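Long-range contacts in FeoA (Thermococcus thioreducens, PDB 3E19), which is a small SH3-like beta-barrel protein of the FeoA family, probably regulating ferrous iron uptake: residues V5-M10 with G70-R75; G13-V18 with T41-E46. One frame throughout, in Å; residues are numbered along the deposited sequence.

Interaction 1 (V5-M10 with G70-R75); sequences VPLSEM and GRVMVR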
loop_
_atom_site.group_PDB
_atom_site.type_symbol
_atom_site.label_atom_id
_atom_site.label_comp_id
_atom_site.label_asym_id
_atom_site.label_seq_id
_atom_site.Cartn_x
_atom_site.Cartn_y
_atom_site.Cartn_z
ATOM N N VAL C 5 24.461 19.113 19.817
ATOM C CA VAL C 5 25.323 18.534 18.771
ATOM C C VAL C 5 24.502 18.137 17.577
ATOM O O VAL C 5 23.309 17.898 17.735
ATOM C CB VAL C 5 26.024 17.282 19.302
ATOM C CG1 VAL C 5 26.977 17.658 20.444
ATOM C CG2 VAL C 5 25.039 16.253 19.714
ATOM N N PRO C 6 25.121 18.082 16.383
ATOM C CA PRO C 6 24.436 17.536 15.224
ATOM C C PRO C 6 24.127 16.057 15.381
ATOM O O PRO C 6 24.871 15.305 16.019
ATOM C CB PRO C 6 25.432 17.767 14.072
ATOM C CG PRO C 6 26.387 18.793 14.590
ATOM C CD PRO C 6 26.486 18.528 16.038
ATOM N N LEU C 7 23.022 15.627 14.795
ATOM C CA LEU C 7 22.635 14.250 14.924
ATOM C C LEU C 7 23.758 13.371 14.386
ATOM O O LEU C 7 23.974 12.303 14.914
ATOM C CB LEU C 7 21.324 14.010 14.198
ATOM C CG LEU C 7 20.878 12.585 13.936
ATOM C CD1 LEU C 7 20.727 11.920 15.238
ATOM C CD2 LEU C 7 19.565 12.647 13.136
ATOM N N SER C 8 24.465 13.837 13.359
ATOM C CA SER C 8 25.639 13.133 12.771
ATOM C C SER C 8 26.743 12.781 13.768
ATOM O O SER C 8 27.557 11.883 13.488
ATOM C CB SER C 8 26.240 13.973 11.647
ATOM O OG SER C 8 26.635 15.260 12.114
ATOM N N GLU C 9 26.787 13.474 14.907
ATOM C CA GLU C 9 27.793 13.238 15.924
ATOM C C GLU C 9 27.322 12.379 17.073
ATOM O O GLU C 9 28.087 12.124 17.976
ATOM C CB GLU C 9 28.384 14.569 16.431
ATOM C CG GLU C 9 29.227 15.186 15.370
ATOM C CD GLU C 9 29.604 16.636 15.623
ATOM O OE1 GLU C 9 29.582 17.086 16.791
ATOM O OE2 GLU C 9 29.924 17.313 14.608
ATOM N N MET C 10 26.092 11.886 17.023
ATOM C CA MET C 10 25.549 11.133 18.126
ATOM C C MET C 10 25.716 9.641 17.883
ATOM O O MET C 10 25.781 9.176 16.772
ATOM C CB MET C 10 24.078 11.459 18.305
ATOM C CG MET C 10 23.870 12.865 18.745
ATOM S SD MET C 10 22.120 13.266 18.782
ATOM C CE MET C 10 21.594 12.316 20.229
ATOM N N GLY C 70 23.858 15.945 9.694
ATOM C CA GLY C 70 24.559 17.157 10.084
ATOM C C GLY C 70 23.721 18.415 10.179
ATOM O O GLY C 70 24.096 19.386 10.847
ATOM N N ARG C 71 22.586 18.423 9.505
ATOM C CA ARG C 71 21.659 19.516 9.581
ATOM C C ARG C 71 20.693 19.462 10.752
ATOM O O ARG C 71 19.939 20.436 10.949
ATOM C CB ARG C 71 20.780 19.594 8.337
ATOM C CG ARG C 71 21.527 19.575 7.053
ATOM C CD ARG C 71 22.361 20.775 6.760
ATOM N NE ARG C 71 22.506 20.761 5.300
ATOM C CZ ARG C 71 22.124 21.725 4.460
ATOM N NH1 ARG C 71 21.622 22.875 4.900
ATOM N NH2 ARG C 71 22.305 21.551 3.151
ATOM N N VAL C 72 20.676 18.355 11.504
ATOM C CA VAL C 72 19.774 18.224 12.618
ATOM C C VAL C 72 20.525 18.549 13.936
ATOM O O VAL C 72 21.391 17.797 14.334
ATOM C CB VAL C 72 19.137 16.840 12.650
ATOM C CG1 VAL C 72 18.137 16.733 13.771
ATOM C CG2 VAL C 72 18.495 16.528 11.337
ATOM N N MET C 73 20.222 19.668 14.603
ATOM C CA MET C 73 20.900 19.986 15.878
ATOM C C MET C 73 20.058 19.466 17.018
ATOM O O MET C 73 18.850 19.738 17.102
ATOM C CB MET C 73 21.085 21.527 16.042
ATOM C CG MET C 73 21.966 22.150 14.986
ATOM S SD MET C 73 23.614 21.374 14.957
ATOM C CE MET C 73 23.944 21.462 16.770
ATOM N N VAL C 74 20.669 18.749 17.921
ATOM C CA VAL C 74 19.932 18.018 18.917
ATOM C C VAL C 74 20.494 18.427 20.276
ATOM O O VAL C 74 21.721 18.537 20.432
ATOM C CB VAL C 74 20.103 16.522 18.685
ATOM C CG1 VAL C 74 19.331 15.675 19.711
ATOM C CG2 VAL C 74 19.639 16.200 17.266
ATOM N N ARG C 75 19.619 18.636 21.245
ATOM C CA ARG C 75 20.073 18.702 22.636
ATOM C C ARG C 75 19.953 17.329 23.277
ATOM O O ARG C 75 18.881 16.744 23.279
ATOM C CB ARG C 75 19.292 19.732 23.422
ATOM C CG ARG C 75 17.787 19.541 23.551
ATOM C CD ARG C 75 17.234 20.783 24.309
ATOM N NE ARG C 75 17.634 20.814 25.716
ATOM C CZ ARG C 75 17.503 21.873 26.533
ATOM N NH1 ARG C 75 17.880 21.755 27.799
ATOM N NH2 ARG C 75 17.080 23.063 26.084
#

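Interaction 2 (G13-V18 with T41-E46); sequences GDKGIV and TIQVLE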
loop_
_atom_site.group_PDB
_atom_site.type_symbol
_atom_site.label_atom_id
_atom_site.label_comp_id
_atom_site.label_asym_id
_atom_site.label_seq_id
_atom_site.Cartn_x
_atom_site.Cartn_y
_atom_site.Cartn_z
ATOM N N GLY C 13 22.521 4.476 21.313
ATOM C CA GLY C 13 22.111 4.742 22.662
ATOM C C GLY C 13 21.796 6.190 23.003
ATOM O O GLY C 13 21.059 6.408 23.944
ATOM N N ASP C 14 22.370 7.181 22.312
ATOM C CA ASP C 14 22.062 8.592 22.631
ATOM C C ASP C 14 20.595 8.892 22.355
ATOM O O ASP C 14 20.008 8.363 21.383
ATOM C CB ASP C 14 22.872 9.571 21.795
ATOM C CG ASP C 14 24.347 9.491 22.051
ATOM O OD1 ASP C 14 24.742 8.860 23.054
ATOM O OD2 ASP C 14 25.111 10.044 21.222
ATOM N N LYS C 15 20.014 9.743 23.197
ATOM C CA LYS C 15 18.694 10.306 22.973
ATOM C C LYS C 15 18.769 11.813 23.108
ATOM O O LYS C 15 19.504 12.332 23.956
ATOM C CB LYS C 15 17.710 9.884 24.053
ATOM C CG LYS C 15 17.444 8.427 24.212
ATOM C CD LYS C 15 16.365 8.243 25.296
ATOM C CE LYS C 15 15.034 8.938 24.922
ATOM N NZ LYS C 15 13.772 8.198 25.337
ATOM N N GLY C 16 17.934 12.500 22.359
ATOM C CA GLY C 16 17.852 13.932 22.471
ATOM C C GLY C 16 16.597 14.525 21.834
ATOM O O GLY C 16 15.760 13.819 21.259
ATOM N N ILE C 17 16.519 15.835 21.898
ATOM C CA ILE C 17 15.391 16.603 21.382
ATOM C C ILE C 17 15.929 17.493 20.289
ATOM O O ILE C 17 16.902 18.227 20.496
ATOM C CB ILE C 17 14.741 17.497 22.494
ATOM C CG1 ILE C 17 14.301 16.683 23.676
ATOM C CG2 ILE C 17 13.538 18.294 21.939
ATOM C CD1 ILE C 17 14.014 17.546 24.940
ATOM N N VAL C 18 15.299 17.475 19.127
ATOM C CA VAL C 18 15.716 18.348 18.047
ATOM C C VAL C 18 15.472 19.805 18.425
ATOM O O VAL C 18 14.368 20.159 18.884
ATOM C CB VAL C 18 14.944 18.062 16.740
ATOM C CG1 VAL C 18 15.398 19.012 15.648
ATOM C CG2 VAL C 18 15.057 16.577 16.357
ATOM N N THR C 41 11.730 13.931 19.706
ATOM C CA THR C 41 12.758 13.167 20.402
ATOM C C THR C 41 13.260 12.068 19.479
ATOM O O THR C 41 12.505 11.430 18.755
ATOM C CB THR C 41 12.227 12.611 21.724
ATOM O OG1 THR C 41 11.813 13.709 22.547
ATOM C CG2 THR C 41 13.254 11.758 22.471
ATOM N N ILE C 42 14.562 11.922 19.466
ATOM C CA ILE C 42 15.225 10.975 18.623
ATOM C C ILE C 42 16.083 10.065 19.501
ATOM O O ILE C 42 16.702 10.530 20.472
ATOM C CB ILE C 42 16.036 11.723 17.500
ATOM C CG1 ILE C 42 17.050 10.811 16.812
ATOM C CG2 ILE C 42 16.755 12.947 17.985
ATOM C CD1 ILE C 42 17.382 11.329 15.488
ATOM N N GLN C 43 16.080 8.773 19.178
ATOM C CA GLN C 43 17.077 7.854 19.675
ATOM C C GLN C 43 17.894 7.293 18.551
ATOM O O GLN C 43 17.358 6.859 17.528
ATOM C CB GLN C 43 16.469 6.681 20.425
ATOM C CG GLN C 43 17.541 5.834 21.149
ATOM C CD GLN C 43 16.941 4.598 21.801
ATOM O OE1 GLN C 43 17.647 3.615 22.098
ATOM N NE2 GLN C 43 15.624 4.618 21.987
ATOM N N VAL C 44 19.203 7.288 18.771
ATOM C CA VAL C 44 20.123 6.740 17.823
ATOM C C VAL C 44 20.276 5.263 18.157
ATOM O O VAL C 44 20.567 4.922 19.312
ATOM C CB VAL C 44 21.440 7.451 17.898
ATOM C CG1 VAL C 44 22.410 6.849 16.853
ATOM C CG2 VAL C 44 21.163 8.964 17.677
ATOM N N LEU C 45 20.024 4.419 17.157
ATOM C CA LEU C 45 20.040 2.961 17.326
ATOM C C LEU C 45 21.323 2.326 16.797
ATOM O O LEU C 45 21.800 1.377 17.370
ATOM C CB LEU C 45 18.851 2.325 16.612
ATOM C CG LEU C 45 17.447 2.763 17.015
ATOM C CD1 LEU C 45 16.449 1.852 16.375
ATOM C CD2 LEU C 45 17.255 2.732 18.510
ATOM N N GLU C 46 21.847 2.828 15.687
ATOM C CA GLU C 46 23.054 2.271 15.061
ATOM C C GLU C 46 23.731 3.356 14.271
ATOM O O GLU C 46 23.072 4.231 13.717
ATOM C CB GLU C 46 22.802 1.093 14.079
ATOM C CG GLU C 46 21.488 0.374 14.215
ATOM C CD GLU C 46 21.252 -0.651 13.112
ATOM O OE1 GLU C 46 22.225 -0.969 12.378
ATOM O OE2 GLU C 46 20.083 -1.129 12.977
#

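Interaction 1 (V5-M10 with G70-R75)
The carbonyl O of V72 takes the backbone N-H of L7, with L7 N 2.8 Å from V72 O. The donor comes in nearly in line with the carbonyl bond. The same oxygen also receives a CA-H...O contact from P6 CA. V5 and V74 form an antiparallel hydrogen-bonded pair. V5 N donates to V74 O at 2.9 Å, in the carbonyl plane. V74 N returns a bond to V5 O at 2.8 Å, tilted 29° from the plane of the V5 carbonyl. P6 has no N-H to give and sits opposite M73 as a non-hydrogen-bonded pair.

On the face of P6 and M73 the two side chains run side by side. The M73 chain bends twice, at chi2 (-57°) and chi3 (-49°). The two bends bring its end toward P6, with M73 SD 3.8 Å from P6 CG. M73 CE reaches the backbone and lies 3.5 Å from V5 C.

Around V74, which lies on the face of V5, the contacts are apolar. L7 CB meets V72 CB at 3.9 Å and also touches V74 CG2. The M10 side chain crosses V74 at about a right angle, and its SD rests 3.8 Å from V74 CG1. After P6 the chain turns, and bonds from E9 N to P6 O and from M10 N to L7 O close a 3-10 turn. Within it, S8 OG lies against G70 CA.

The first and last strands of the chain, 4-6 and 72-76, pair here, consistent with the SH3-like barrel of FeoA. The other edge of 72-76 is bonded to strand 15-21, through M73 with V19 and R75 with I17. L7 and V74 pack on I42 of strand 41-46, while L7 and S8 touch A69 of helix 66-69.

Interaction 2 (G13-V18 with T41-E46)
K15 leans across Q43 and T41 on one face of an antiparallel pairing. K15 CB lies 3.8 Å from I42 O. K15 CG meets Q43 CG at 4.0 Å. The chain then bends at chi3 (61°), which carries K15 CE to 4.1 Å from T41 CG2. NZ is the tip, beyond these contacts. Q43 CG, set anti to its own backbone N (chi1 -171°), also lies 3.5 Å from D14 O.

K15 with Q43 and I17 with T41 are non-hydrogen-bonded pairs. G16 and I42 bond both ways, with G16 N to I42 O at 3.0 Å and I42 N to G16 O at 2.9 Å. I42 CG2 settles 3.5 Å from G16 O. V44 N bonds to D14 O. In the loop before the strand, G13 N adds a bond to V44 O at 2.8 Å. D14 OD2 accepts a hydrogen bond from G11 N.

Strand 15-21 lies between 41-46 and 72-76 in the antiparallel sheet. Strand 53-57 flanks 41-46 on its other edge, where L45 and E46 both face I54 in a classic beta bulge. I42 packs on V74 and I55, and V44 on M10 and I53, probably lining the core of the SH3-like barrel.

The centres of interactions 1 and 2 lie about 10 Å apart in one antiparallel sheet. Strand 72-76 of interaction 1 is the direct neighbour of strand 15-21 of interaction 2, and R75 N probably bonds to I17 O at 2.8 Å. The strand order 4-6, 72-76, 15-21, 41-46 thus joins both pairings edge to edge. Along the chain, 13-18 and 41-46 are nested inside the loop that 5-10 and 70-75 close. The first and last strands therefore pair with each other, beside the 15-21/41-46 pair. L7 CD1 packs against I42 CD1 at 3.4 Å, linking the two in a common apolar core, consistent with a compact SH3-like barrel.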